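Local atomic coordinates of DUF1214 domain-containing protein (Burkholderia cenocepacia, PDB entry 6ANS), a protein that is of unknown function, belongs to the DUF1214 family and binds a sodium ion. Residues A[105-110]-A[305-310]. Numbering follows the deposited sequence.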
ATOM      1  N   ASP A 105     -13.479   5.206   9.046  1.00 20.81           N
ATOM      2  CA  ASP A 105     -12.879   3.877   9.021  1.00 21.95           C
ATOM      3  C   ASP A 105     -12.912   3.270  10.413  1.00 26.04           C
ATOM      4  O   ASP A 105     -12.570   3.933  11.390  1.00 24.02           O
ATOM      5  CB  ASP A 105     -11.434   3.950   8.526  1.00 22.43           C
ATOM      6  CG  ASP A 105     -10.575   4.905   9.365  1.00 28.03           C
ATOM      7  OD1 ASP A 105     -10.895   6.113   9.384  1.00 25.60           O
ATOM      8  OD2 ASP A 105      -9.605   4.452  10.026  1.00 27.68           O
ATOM      9  N   ASN A 106     -13.377   2.024  10.504  1.00 21.25           N
ATOM     10  CA  ASN A 106     -13.454   1.333  11.783  1.00 25.83           C
ATOM     11  C   ASN A 106     -12.071   0.833  12.183  1.00 22.77           C
ATOM     12  O   ASN A 106     -11.551  -0.095  11.551  1.00 25.22           O
ATOM     13  CB  ASN A 106     -14.432   0.163  11.706  1.00 23.93           C
ATOM     14  CG  ASN A 106     -14.726  -0.437  13.075  1.00 25.24           C
ATOM     15  OD1 ASN A 106     -13.980  -0.222  14.033  1.00 23.01           O
ATOM     16  ND2 ASN A 106     -15.844  -1.165  13.178  1.00 23.26           N
ATOM     17  N   PRO A 107     -11.462   1.381  13.237  1.00 25.71           N
ATOM     18  CA  PRO A 107     -10.111   0.922  13.611  1.00 24.49           C
ATOM     19  C   PRO A 107     -10.083  -0.547  14.012  1.00 27.83           C
ATOM     20  O   PRO A 107      -9.043  -1.192  13.868  1.00 28.39           O
ATOM     21  CB  PRO A 107      -9.734   1.836  14.788  1.00 24.50           C
ATOM     22  CG  PRO A 107     -10.657   3.020  14.684  1.00 22.61           C
ATOM     23  CD  PRO A 107     -11.949   2.447  14.131  1.00 22.50           C
ATOM     24  N   ASP A 108     -11.208  -1.115  14.442  1.00 30.53           N
ATOM     25  CA  ASP A 108     -11.271  -2.520  14.833  1.00 26.06           C
ATOM     26  C   ASP A 108     -11.504  -3.456  13.664  1.00 26.45           C
ATOM     27  O   ASP A 108     -11.696  -4.658  13.884  1.00 27.82           O
ATOM     28  CB  ASP A 108     -12.372  -2.726  15.869  1.00 23.93           C
ATOM     29  CG  ASP A 108     -12.086  -1.985  17.138  1.00 24.53           C
ATOM     30  OD1 ASP A 108     -10.902  -1.995  17.558  1.00 30.32           O
ATOM     31  OD2 ASP A 108     -13.010  -1.351  17.677  1.00 32.74           O
ATOM     32  N   ASN A 109     -11.477  -2.942  12.442  1.00 27.52           N
ATOM     33  CA  ASN A 109     -11.736  -3.735  11.254  1.00 27.45           C
ATOM     34  C   ASN A 109     -10.447  -4.019  10.497  1.00 22.85           C
ATOM     35  O   ASN A 109      -9.575  -3.154  10.376  1.00 26.77           O
ATOM     36  CB  ASN A 109     -12.695  -3.008  10.302  1.00 27.92           C
ATOM     37  CG  ASN A 109     -14.152  -3.170  10.676  1.00 27.35           C
ATOM     38  OD1 ASN A 109     -14.479  -3.682  11.748  1.00 26.31           O
ATOM     39  ND2 ASN A 109     -15.055  -2.694   9.790  1.00 23.96           N
ATOM     40  N   LEU A 110     -10.374  -5.223   9.946  1.00 26.15           N
ATOM     41  CA  LEU A 110      -9.602  -5.513   8.747  1.00 22.11           C
ATOM     42  C   LEU A 110     -10.567  -5.397   7.570  1.00 28.52           C
ATOM     43  O   LEU A 110     -11.533  -6.163   7.474  1.00 25.82           O
ATOM     44  CB  LEU A 110      -8.992  -6.910   8.797  1.00 28.90           C
ATOM     45  CG  LEU A 110      -8.210  -7.366   7.556  1.00 30.76           C
ATOM     46  CD1 LEU A 110      -7.130  -6.390   7.201  1.00 39.32           C
ATOM     47  CD2 LEU A 110      -7.638  -8.784   7.725  1.00 36.81           C
ATOM     48  N   ASN A 305     -18.723  -0.050  19.142  1.00 26.65           N
ATOM     49  CA  ASN A 305     -17.550   0.754  19.441  1.00 26.24           C
ATOM     50  C   ASN A 305     -17.893   2.215  19.215  1.00 28.45           C
ATOM     51  O   ASN A 305     -18.986   2.560  18.754  1.00 30.36           O
ATOM     52  CB  ASN A 305     -16.318   0.307  18.628  1.00 25.36           C
ATOM     53  CG  ASN A 305     -16.397   0.645  17.119  1.00 32.69           C
ATOM     54  OD1 ASN A 305     -17.422   1.097  16.583  1.00 31.89           O
ATOM     55  ND2 ASN A 305     -15.303   0.356  16.423  1.00 26.44           N
ATOM     56  N   VAL A 306     -16.944   3.071  19.574  1.00 25.82           N
ATOM     57  CA  VAL A 306     -17.013   4.496  19.295  1.00 29.90           C
ATOM     58  C   VAL A 306     -15.594   4.963  18.989  1.00 34.68           C
ATOM     59  O   VAL A 306     -14.635   4.534  19.640  1.00 37.05           O
ATOM     60  CB  VAL A 306     -17.642   5.278  20.466  1.00 26.68           C
ATOM     61  CG1 VAL A 306     -16.860   5.040  21.760  1.00 29.39           C
ATOM     62  CG2 VAL A 306     -17.736   6.766  20.125  1.00 26.57           C
ATOM     63  N   GLN A 307     -15.451   5.812  17.975  1.00 28.16           N
ATOM     64  CA  GLN A 307     -14.135   6.224  17.524  1.00 23.77           C
ATOM     65  C   GLN A 307     -14.090   7.732  17.350  1.00 24.54           C
ATOM     66  O   GLN A 307     -15.096   8.363  17.014  1.00 28.01           O
ATOM     67  CB  GLN A 307     -13.771   5.559  16.197  1.00 25.78           C
ATOM     68  CG  GLN A 307     -14.693   5.977  15.038  1.00 24.22           C
ATOM     69  CD  GLN A 307     -14.347   5.267  13.744  1.00 26.70           C
ATOM     70  OE1 GLN A 307     -14.722   4.114  13.550  1.00 27.22           O
ATOM     71  NE2 GLN A 307     -13.627   5.955  12.849  1.00 20.93           N
ATOM     72  N   LEU A 308     -12.902   8.299  17.543  1.00 23.96           N
ATOM     73  CA  LEU A 308     -12.682   9.723  17.360  1.00 24.17           C
ATOM     74  C   LEU A 308     -11.940   9.934  16.041  1.00 29.99           C
ATOM     75  O   LEU A 308     -10.990   9.206  15.742  1.00 27.62           O
ATOM     76  CB  LEU A 308     -11.902  10.302  18.540  1.00 29.30           C
ATOM     77  CG  LEU A 308     -12.128  11.806  18.768  1.00 30.95           C
ATOM     78  CD1 LEU A 308     -13.588  12.052  19.176  1.00 31.19           C
ATOM     79  CD2 LEU A 308     -11.163  12.372  19.811  1.00 26.83           C
ATOM     80  N   ASN A 309     -12.409  10.899  15.242  1.00 28.84           N
ATOM     81  CA  ASN A 309     -11.887  11.178  13.905  1.00 28.85           C
ATOM     82  C   ASN A 309     -11.480  12.638  13.779  1.00 28.55           C
ATOM     83  O   ASN A 309     -11.912  13.488  14.558  1.00 27.55           O
ATOM     84  CB  ASN A 309     -12.917  10.910  12.785  1.00 21.95           C
ATOM     85  CG  ASN A 309     -13.631   9.571  12.936  1.00 28.97           C
ATOM     86  OD1 ASN A 309     -13.040   8.581  13.372  1.00 27.07           O
ATOM     87  ND2 ASN A 309     -14.899   9.527  12.514  1.00 26.64           N
ATOM     88  N   ASN A 310     -10.701  12.943  12.733  1.00 26.05           N
ATOM     89  CA  ASN A 310     -10.517  14.342  12.369  1.00 24.02           C
ATOM     90  C   ASN A 310     -11.701  14.817  11.525  1.00 24.93           C
ATOM     91  O   ASN A 310     -12.672  14.086  11.301  1.00 27.13           O
ATOM     92  CB  ASN A 310      -9.178  14.557  11.660  1.00 23.08           C
ATOM     93  CG  ASN A 310      -9.079  13.860  10.314  1.00 26.41           C
ATOM     94  OD1 ASN A 310     -10.061  13.348   9.753  1.00 26.96           O
ATOM     95  ND2 ASN A 310      -7.868  13.837   9.785  1.00 22.07           N
TER
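Asn305 donates through ND2 to two side-chain oxygens of the facing loop. The bond to Asp108 OD2 is 3.1 Å long, fairly straight at 162°, and lies in the amide plane of Asn305. It reaches OD2 on the anti side, tilted out of the carboxylate plane. The bond to Asn106 OD1 is short at 2.8 Å but bent, so it is weak. The side chains of Asn106 and Asn305 come from opposite directions, and their amide planes are 51° apart. With chi1 at -170°, Asn106 swings its amide beside its own carbonyl carbon, and OD1 also accepts from Asp108 N at 2.9 Å. That bond makes an Asx turn, overlapping the type I turn from Asn106 to Asn109. Asn326 is a second partner of Asp108 OD2.

The turn leads into strand 109-115 at the edge of one antiparallel sheet. Strand 303-309 lies inside another with the same 1-4-2-3 strand order. No backbone-to-backbone bond joins the two segments. Ala104, just before the loop, is at the sodium site. A phosphate, probably from the crystallisation liquor, lies about 4 Å from the side chain of Asn106.

Gln307 reaches across with an extended chain. Its NE2 donates to Asp105 O at 2.7 Å, a bent bond from above the carbonyl plane. NE2 also donates to Asn309 OD1 at 2.7 Å, nearly straight. Arg366 NH1 bonds to both Gln307 OE1 and Asn305 OD1, tying the two amides together from strand 360-368. With Arg366 on OE1, the NE2 bonds would fix the rotation of the Gln307 amide.

The remaining touch is van der Waals: Pro107 CD lies 3.3 Å from Gln307 OE1.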